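Local atomic coordinates of putative NADH dehydrogenase/NAD(P)H nitroreductase (Bacteroides thetaiotaomicron VPI-5482, PDB entry 3KWK), a protein that binds flavin mononucleotide and, as a member of the nitroreductase family, probably acts as an FMN-dependent oxidoreductase. Residues F17-V22 and I108-E113; L117-T122 and C148-G153. All coordinates share one frame; numbering follows the deposited sequence. Where two conformers were deposited one is given.

How the interactions relate
Interactions 1 and 2 follow one another along the chain: the pairing of 17-22 with 108-113 closes before that of 117-122 with 148-153 opens, and a short connection from helix 97-114 into strand 118-123 joins them. Their centres lie about 9 Å apart. They also touch directly, for Val22 N is placed to donate to Ala119 O at 2.9 Å, so the loop leaving helix 11-18 runs on beside strand 118-123, an edge strand of the antiparallel sheet within this chain. Both meet the same FMN: interaction 1 holds the phosphate at the loop, and interaction 2 lines the flavin ring with the end of the strand, so that together they span the cofactor.

Interaction 1: residues F17-V22 and I108-E113. With FMN (flavin mononucleotide), chain B.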
loop_
_atom_site.group_PDB
_atom_site.type_symbol
_atom_site.label_atom_id
_atom_site.label_comp_id
_atom_site.label_asym_id
_atom_site.label_seq_id
_atom_site.Cartn_x
_atom_site.Cartn_y
_atom_site.Cartn_z
ATOM N N PHE A 17 -11.099 4.699 -5.347
ATOM C CA PHE A 17 -11.190 5.260 -6.705
ATOM C C PHE A 17 -11.045 6.790 -6.743
ATOM O O PHE A 17 -10.558 7.333 -7.738
ATOM C CB PHE A 17 -12.502 4.853 -7.379
ATOM C CG PHE A 17 -12.708 3.351 -7.513
ATOM C CD1 PHE A 17 -11.661 2.464 -7.642
ATOM C CD2 PHE A 17 -13.992 2.838 -7.494
ATOM C CE1 PHE A 17 -11.917 1.071 -7.756
ATOM C CE2 PHE A 17 -14.238 1.481 -7.621
ATOM C CZ PHE A 17 -13.170 0.597 -7.730
ATOM N N GLU A 18 -11.392 7.452 -5.646
ATOM C CA GLU A 18 -11.419 8.908 -5.567
ATOM C C GLU A 18 -10.067 9.500 -5.191
ATOM O O GLU A 18 -9.752 10.653 -5.523
ATOM C CB GLU A 18 -12.448 9.347 -4.532
ATOM C CG GLU A 18 -12.564 10.842 -4.309
ATOM C CD GLU A 18 -12.895 11.640 -5.569
ATOM O OE1 GLU A 18 -13.620 11.122 -6.458
ATOM O OE2 GLU A 18 -12.427 12.805 -5.630
ATOM N N ARG A 19 -9.248 8.719 -4.499
ATOM C CA ARG A 19 -7.983 9.222 -4.021
ATOM C C ARG A 19 -7.129 9.767 -5.184
ATOM O O ARG A 19 -7.058 9.167 -6.268
ATOM C CB ARG A 19 -7.199 8.117 -3.291
ATOM C CG ARG A 19 -5.853 8.495 -2.735
ATOM C CD ARG A 19 -4.771 7.403 -2.806
ATOM N NE ARG A 19 -4.595 6.965 -4.199
ATOM C CZ ARG A 19 -3.932 7.649 -5.139
ATOM N NH1 ARG A 19 -3.226 8.743 -4.835
ATOM N NH2 ARG A 19 -3.939 7.197 -6.386
ATOM N N LYS A 20 -6.503 10.903 -4.943
ATOM C CA LYS A 20 -5.508 11.442 -5.876
ATOM C C LYS A 20 -4.439 12.193 -5.141
ATOM O O LYS A 20 -4.629 12.537 -3.961
ATOM C CB LYS A 20 -6.151 12.317 -6.966
ATOM C CG LYS A 20 -6.451 13.785 -6.617
ATOM C CD LYS A 20 -7.474 13.923 -5.516
ATOM C CE LYS A 20 -8.918 13.656 -5.929
ATOM N NZ LYS A 20 -9.898 13.580 -4.767
ATOM N N SER A 21 -3.321 12.433 -5.825
ATOM C CA SER A 21 -2.214 13.184 -5.243
ATOM C C SER A 21 -2.606 14.667 -5.230
ATOM O O SER A 21 -2.982 15.243 -6.276
ATOM C CB SER A 21 -0.944 12.989 -6.035
ATOM O OG SER A 21 -0.388 11.666 -5.830
ATOM N N VAL A 22 -2.562 15.302 -4.060
ATOM C CA VAL A 22 -2.860 16.739 -3.961
ATOM C C VAL A 22 -1.567 17.435 -3.472
ATOM O O VAL A 22 -0.983 17.030 -2.438
ATOM C CB VAL A 22 -3.986 16.977 -2.957
ATOM C CG1 VAL A 22 -4.191 18.452 -2.663
ATOM C CG2 VAL A 22 -5.336 16.273 -3.408
ATOM N N ILE A 108 -2.601 5.732 4.786
ATOM C CA ILE A 108 -2.598 7.146 5.180
ATOM C C ILE A 108 -3.211 7.989 4.082
ATOM O O ILE A 108 -4.035 8.909 4.343
ATOM C CB ILE A 108 -1.167 7.640 5.521
ATOM C CG1 ILE A 108 -0.709 6.946 6.841
ATOM C CG2 ILE A 108 -1.103 9.211 5.602
ATOM C CD1 ILE A 108 0.736 7.096 7.225
ATOM N N LEU A 109 -2.810 7.725 2.838
ATOM C CA LEU A 109 -3.389 8.502 1.706
ATOM C C LEU A 109 -4.897 8.298 1.574
ATOM O O LEU A 109 -5.647 9.261 1.380
ATOM C CB LEU A 109 -2.712 8.090 0.401
ATOM C CG LEU A 109 -1.198 8.338 0.260
ATOM C CD1 LEU A 109 -0.669 7.792 -1.134
ATOM C CD2 LEU A 109 -0.841 9.825 0.450
ATOM N N LEU A 110 -5.349 7.069 1.782
ATOM C CA LEU A 110 -6.765 6.738 1.705
ATOM C C LEU A 110 -7.525 7.412 2.848
ATOM O O LEU A 110 -8.600 8.018 2.654
ATOM C CB LEU A 110 -6.975 5.233 1.659
ATOM C CG LEU A 110 -6.555 4.531 0.403
ATOM C CD1 LEU A 110 -6.684 2.999 0.600
ATOM C CD2 LEU A 110 -7.408 4.968 -0.735
ATOM N N ALA A 111 -6.951 7.375 4.051
ATOM C CA ALA A 111 -7.531 8.017 5.207
ATOM C C ALA A 111 -7.702 9.518 4.981
ATOM O O ALA A 111 -8.777 10.086 5.238
ATOM C CB ALA A 111 -6.634 7.726 6.485
ATOM N N ALA A 112 -6.646 10.163 4.488
ATOM C CA ALA A 112 -6.686 11.587 4.157
ATOM C C ALA A 112 -7.856 11.902 3.206
ATOM O O ALA A 112 -8.675 12.774 3.487
ATOM C CB ALA A 112 -5.326 12.043 3.581
ATOM N N GLU A 113 -7.934 11.155 2.115
ATOM C CA GLU A 113 -8.984 11.361 1.140
ATOM C C GLU A 113 -10.379 11.251 1.773
ATOM O O GLU A 113 -11.290 12.052 1.481
ATOM C CB GLU A 113 -8.850 10.380 0.006
ATOM C CG GLU A 113 -9.902 10.521 -1.117
ATOM C CD GLU A 113 -9.733 11.777 -1.953
ATOM O OE1 GLU A 113 -8.613 12.041 -2.361
ATOM O OE2 GLU A 113 -10.729 12.451 -2.178
HETATM N N1 FMN B . 4.718 12.909 -6.157
HETATM C C2 FMN B . 5.484 14.014 -5.928
HETATM O O2 FMN B . 4.978 15.141 -6.079
HETATM N N3 FMN B . 6.811 13.886 -5.549
HETATM C C4 FMN B . 7.422 12.661 -5.390
HETATM O O4 FMN B . 8.638 12.592 -5.030
HETATM C C4A FMN B . 6.634 11.532 -5.629
HETATM N N5 FMN B . 7.182 10.262 -5.513
HETATM C C5A FMN B . 6.375 9.157 -5.556
HETATM C C6 FMN B . 6.931 7.901 -5.274
HETATM C C7 FMN B . 6.101 6.790 -5.267
HETATM C C7M FMN B . 6.649 5.386 -4.954
HETATM C C8 FMN B . 4.750 6.893 -5.537
HETATM C C8M FMN B . 3.904 5.645 -5.508
HETATM C C9 FMN B . 4.211 8.132 -5.834
HETATM C C9A FMN B . 5.019 9.279 -5.842
HETATM N N10 FMN B . 4.509 10.540 -6.164
HETATM C C10 FMN B . 5.288 11.648 -5.994
HETATM C "C1'" FMN B . 3.073 10.688 -6.509
HETATM C "C2'" FMN B . 2.812 10.252 -7.948
HETATM O "O2'" FMN B . 3.338 11.205 -8.877
HETATM C "C3'" FMN B . 1.313 9.980 -8.191
HETATM O "O3'" FMN B . 0.872 8.881 -7.395
HETATM C "C4'" FMN B . 1.005 9.646 -9.678
HETATM O "O4'" FMN B . 1.247 10.811 -10.479
HETATM C "C5'" FMN B . -0.422 9.137 -9.895
HETATM O "O5'" FMN B . -1.281 10.191 -9.473
HETATM P P FMN B . -2.392 9.957 -8.302
HETATM O O1P FMN B . -1.642 9.669 -6.988
HETATM O O2P FMN B . -3.086 11.336 -8.317
HETATM O O3P FMN B . -3.309 8.812 -8.680
HETATM O O HOH W 1 -12.934 13.971 -3.058
#
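Lys20 NZ folds back to meet Glu113 in a salt bridge, 2.9 Å from OE2, with weak hydrogen bonds to both oxygens of that carboxylate. In one of two conformers of Glu18, and so less certainly, the same ammonium makes a second salt bridge, not a weak one, to Glu18 OE2 at 2.8 Å. The two carboxylates then stand close, and the lysine between them probably offsets their mutual repulsion; a water lies within hydrogen-bonding distance of both OE2 atoms. CG of Lys20 sits between its own backbone N and carbonyl carbon (chi1 83°), and the length of lysine, bent at chi2 and chi3, lets its end come back to the glutamates although its CB points away from the helix.

Helix 11-18 ends here, and Arg19 is the first residue to leave helical geometry. The turn that follows supplies part of the phosphate site for FMN in this nitroreductase-family protein. The arginine lays its aliphatic part across helix 97-114, with CD 3.9 Å from Leu109 CB and Leu110 CD2 against CB. CG stands opposite the backbone N, and bends further out bring the guanidinium round to meet the phosphate at its edge: NH1 gives a hydrogen bond to FMN O1P (2.8 Å, 163°) and NH2 one to O3P (2.9 Å), while NH2 also reaches Ser44 O of the second subunit. With an alanine here both phosphate bonds go, and O1P and O3P would probably be left without this charged mate, with Leu109 and Leu110 less covered. Serine suits position 21 because its short side chain brings Ser21 OG to O1P at 2.6 Å; its backbone N adds a nearly straight bond to O2P (2.7 Å, 174°). Lys162 and Lys164 also hydrogen-bond to the FMN.

Interaction 2: residues L117-T122 and C148-G153; sequences LGAVWT and CVIPFG. With FMN (flavin mononucleotide), chain B.
Segments 117-122 and 148-153 run antiparallel, with Gly118-Gly153 and Thr122-Val149 as hydrogen-bonded pairs, Ala119-Phe152 as a non-hydrogen-bonded one, and only a weak bond from Val120 N to Pro151 O where the strand is interrupted. The side chain of Thr122 adds a rung of its own: OG1 donates to Val149 O at 2.8 Å, while its backbone N reaches the same oxygen from the opposite face of the carbonyl plane. With OG1 lying between backbone N and carbonyl carbon (chi1 80°), the hydroxyl is directed at the partner strand.

Trp121 is sandwiched. One face of the indole takes Cys148, whose SG lies 4.0 Å from the centroid of the five-membered ring, 6° off the normal, a sulfur-aromatic contact joined by a CH-pi contact from CB. The other face lies over the dimethylbenzene end of the flavin, with NE1 3.4 Å from FMN C7; a broad flat ring suits this slot. Val120 covers the flavin's other end through CG2, 3.6 Å from FMN N1, and turns CG1 to Pro151 CD. Small Ala119 leaves room for Ile150 CG2 at 3.7 Å and for Phe152 CB.

Strand 144-153 is flanked on its other edge by strand 83-90, while Leu109 of helix 97-114 packs on Ala119 and Ile150, and helix 32-43 covers Leu117 and Phe152.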
loop_
_atom_site.group_PDB
_atom_site.type_symbol
_atom_site.label_atom_id
_atom_site.label_comp_id
_atom_site.label_asym_id
_atom_site.label_seq_id
_atom_site.Cartn_x
_atom_site.Cartn_y
_atom_site.Cartn_z
ATOM N N LEU A 117 -9.367 15.646 3.126
ATOM C CA LEU A 117 -8.021 16.164 3.024
ATOM C C LEU A 117 -7.393 15.750 1.707
ATOM O O LEU A 117 -7.928 14.925 0.949
ATOM C CB LEU A 117 -7.171 15.660 4.224
ATOM C CG LEU A 117 -7.675 16.135 5.604
ATOM C CD1 LEU A 117 -6.952 15.334 6.719
ATOM C CD2 LEU A 117 -7.521 17.657 5.793
ATOM N N GLY A 118 -6.255 16.359 1.435
ATOM C CA GLY A 118 -5.427 15.997 0.294
ATOM C C GLY A 118 -4.043 15.651 0.816
ATOM O O GLY A 118 -3.563 16.250 1.763
ATOM N N ALA A 119 -3.397 14.716 0.147
ATOM C CA ALA A 119 -2.040 14.344 0.504
ATOM C C ALA A 119 -1.307 13.871 -0.740
ATOM O O ALA A 119 -1.952 13.588 -1.761
ATOM C CB ALA A 119 -2.098 13.249 1.559
ATOM N N VAL A 120 0.022 13.762 -0.643
ATOM C CA VAL A 120 0.815 13.194 -1.746
ATOM C C VAL A 120 2.025 12.444 -1.153
ATOM O O VAL A 120 2.697 12.947 -0.241
ATOM C CB VAL A 120 1.283 14.319 -2.718
ATOM C CG1 VAL A 120 2.086 15.466 -2.002
ATOM C CG2 VAL A 120 2.083 13.750 -3.916
ATOM N N TRP A 121 2.272 11.271 -1.720
ATOM C CA TRP A 121 3.486 10.508 -1.431
ATOM C C TRP A 121 4.638 11.156 -2.153
ATOM O O TRP A 121 4.630 11.234 -3.380
ATOM C CB TRP A 121 3.244 9.087 -1.938
ATOM C CG TRP A 121 4.376 8.074 -1.834
ATOM C CD1 TRP A 121 5.708 8.267 -2.003
ATOM C CD2 TRP A 121 4.181 6.684 -1.633
ATOM N NE1 TRP A 121 6.375 7.054 -1.848
ATOM C CE2 TRP A 121 5.460 6.076 -1.606
ATOM C CE3 TRP A 121 3.040 5.904 -1.428
ATOM C CZ2 TRP A 121 5.632 4.706 -1.478
ATOM C CZ3 TRP A 121 3.202 4.538 -1.285
ATOM C CH2 TRP A 121 4.496 3.966 -1.275
ATOM N N THR A 122 5.622 11.651 -1.423
ATOM C CA THR A 122 6.873 12.113 -2.024
ATOM C C THR A 122 8.010 11.186 -1.588
ATOM O O THR A 122 8.190 10.941 -0.397
ATOM C CB THR A 122 7.154 13.611 -1.765
ATOM O OG1 THR A 122 7.688 13.820 -0.449
ATOM C CG2 THR A 122 5.858 14.499 -1.946
ATOM N N CYS A 148 8.947 7.728 2.760
ATOM C CA CYS A 148 8.325 8.822 2.043
ATOM C C CYS A 148 7.929 9.909 3.031
ATOM O O CYS A 148 7.721 9.648 4.247
ATOM C CB CYS A 148 7.137 8.313 1.194
ATOM S SG CYS A 148 5.811 7.582 2.177
ATOM N N VAL A 149 7.799 11.105 2.464
ATOM C CA VAL A 149 7.333 12.273 3.155
ATOM C C VAL A 149 5.964 12.589 2.573
ATOM O O VAL A 149 5.816 12.775 1.351
ATOM C CB VAL A 149 8.286 13.478 2.966
ATOM C CG1 VAL A 149 7.703 14.692 3.669
ATOM C CG2 VAL A 149 9.716 13.180 3.528
ATOM N N ILE A 150 4.950 12.622 3.422
ATOM C CA ILE A 150 3.584 12.894 2.972
ATOM C C ILE A 150 3.081 14.244 3.507
ATOM O O ILE A 150 2.549 14.315 4.635
ATOM C CB ILE A 150 2.618 11.755 3.433
ATOM C CG1 ILE A 150 3.113 10.376 3.008
ATOM C CG2 ILE A 150 1.160 11.980 2.912
ATOM C CD1 ILE A 150 2.243 9.229 3.512
ATOM N N PRO A 151 3.282 15.312 2.734
ATOM C CA PRO A 151 2.573 16.559 3.068
ATOM C C PRO A 151 1.056 16.349 2.946
ATOM O O PRO A 151 0.589 15.517 2.147
ATOM C CB PRO A 151 3.055 17.545 2.014
ATOM C CG PRO A 151 4.144 16.828 1.255
ATOM C CD PRO A 151 3.888 15.373 1.404
ATOM N N PHE A 152 0.297 17.073 3.748
ATOM C CA PHE A 152 -1.133 17.022 3.619
ATOM C C PHE A 152 -1.764 18.308 4.104
ATOM O O PHE A 152 -1.106 19.130 4.769
ATOM C CB PHE A 152 -1.693 15.812 4.380
ATOM C CG PHE A 152 -1.463 15.871 5.885
ATOM C CD1 PHE A 152 -0.274 15.425 6.445
ATOM C CD2 PHE A 152 -2.471 16.313 6.729
ATOM C CE1 PHE A 152 -0.096 15.483 7.802
ATOM C CE2 PHE A 152 -2.297 16.362 8.084
ATOM C CZ PHE A 152 -1.096 15.943 8.624
ATOM N N GLY A 153 -3.031 18.473 3.727
ATOM C CA GLY A 153 -3.800 19.652 4.069
ATOM C C GLY A 153 -5.168 19.603 3.419
ATOM O O GLY A 153 -5.493 18.644 2.680
HETATM N N1 FMN B . 4.718 12.909 -6.157
HETATM C C2 FMN B . 5.484 14.014 -5.928
HETATM O O2 FMN B . 4.978 15.141 -6.079
HETATM N N3 FMN B . 6.811 13.886 -5.549
HETATM C C4 FMN B . 7.422 12.661 -5.390
HETATM O O4 FMN B . 8.638 12.592 -5.030
HETATM C C4A FMN B . 6.634 11.532 -5.629
HETATM N N5 FMN B . 7.182 10.262 -5.513
HETATM C C5A FMN B . 6.375 9.157 -5.556
HETATM C C6 FMN B . 6.931 7.901 -5.274
HETATM C C7 FMN B . 6.101 6.790 -5.267
HETATM C C7M FMN B . 6.649 5.386 -4.954
HETATM C C8 FMN B . 4.750 6.893 -5.537
HETATM C C8M FMN B . 3.904 5.645 -5.508
HETATM C C9 FMN B . 4.211 8.132 -5.834
HETATM C C9A FMN B . 5.019 9.279 -5.842
HETATM N N10 FMN B . 4.509 10.540 -6.164
HETATM C C10 FMN B . 5.288 11.648 -5.994
HETATM C "C1'" FMN B . 3.073 10.688 -6.509
HETATM C "C2'" FMN B . 2.812 10.252 -7.948
HETATM O "O2'" FMN B . 3.338 11.205 -8.877
HETATM C "C3'" FMN B . 1.313 9.980 -8.191
HETATM O "O3'" FMN B . 0.872 8.881 -7.395
HETATM C "C4'" FMN B . 1.005 9.646 -9.678
HETATM O "O4'" FMN B . 1.247 10.811 -10.479
HETATM C "C5'" FMN B . -0.422 9.137 -9.895
HETATM O "O5'" FMN B . -1.281 10.191 -9.473
HETATM P P FMN B . -2.392 9.957 -8.302
HETATM O O1P FMN B . -1.642 9.669 -6.988
HETATM O O2P FMN B . -3.086 11.336 -8.317
HETATM O O3P FMN B . -3.309 8.812 -8.680
#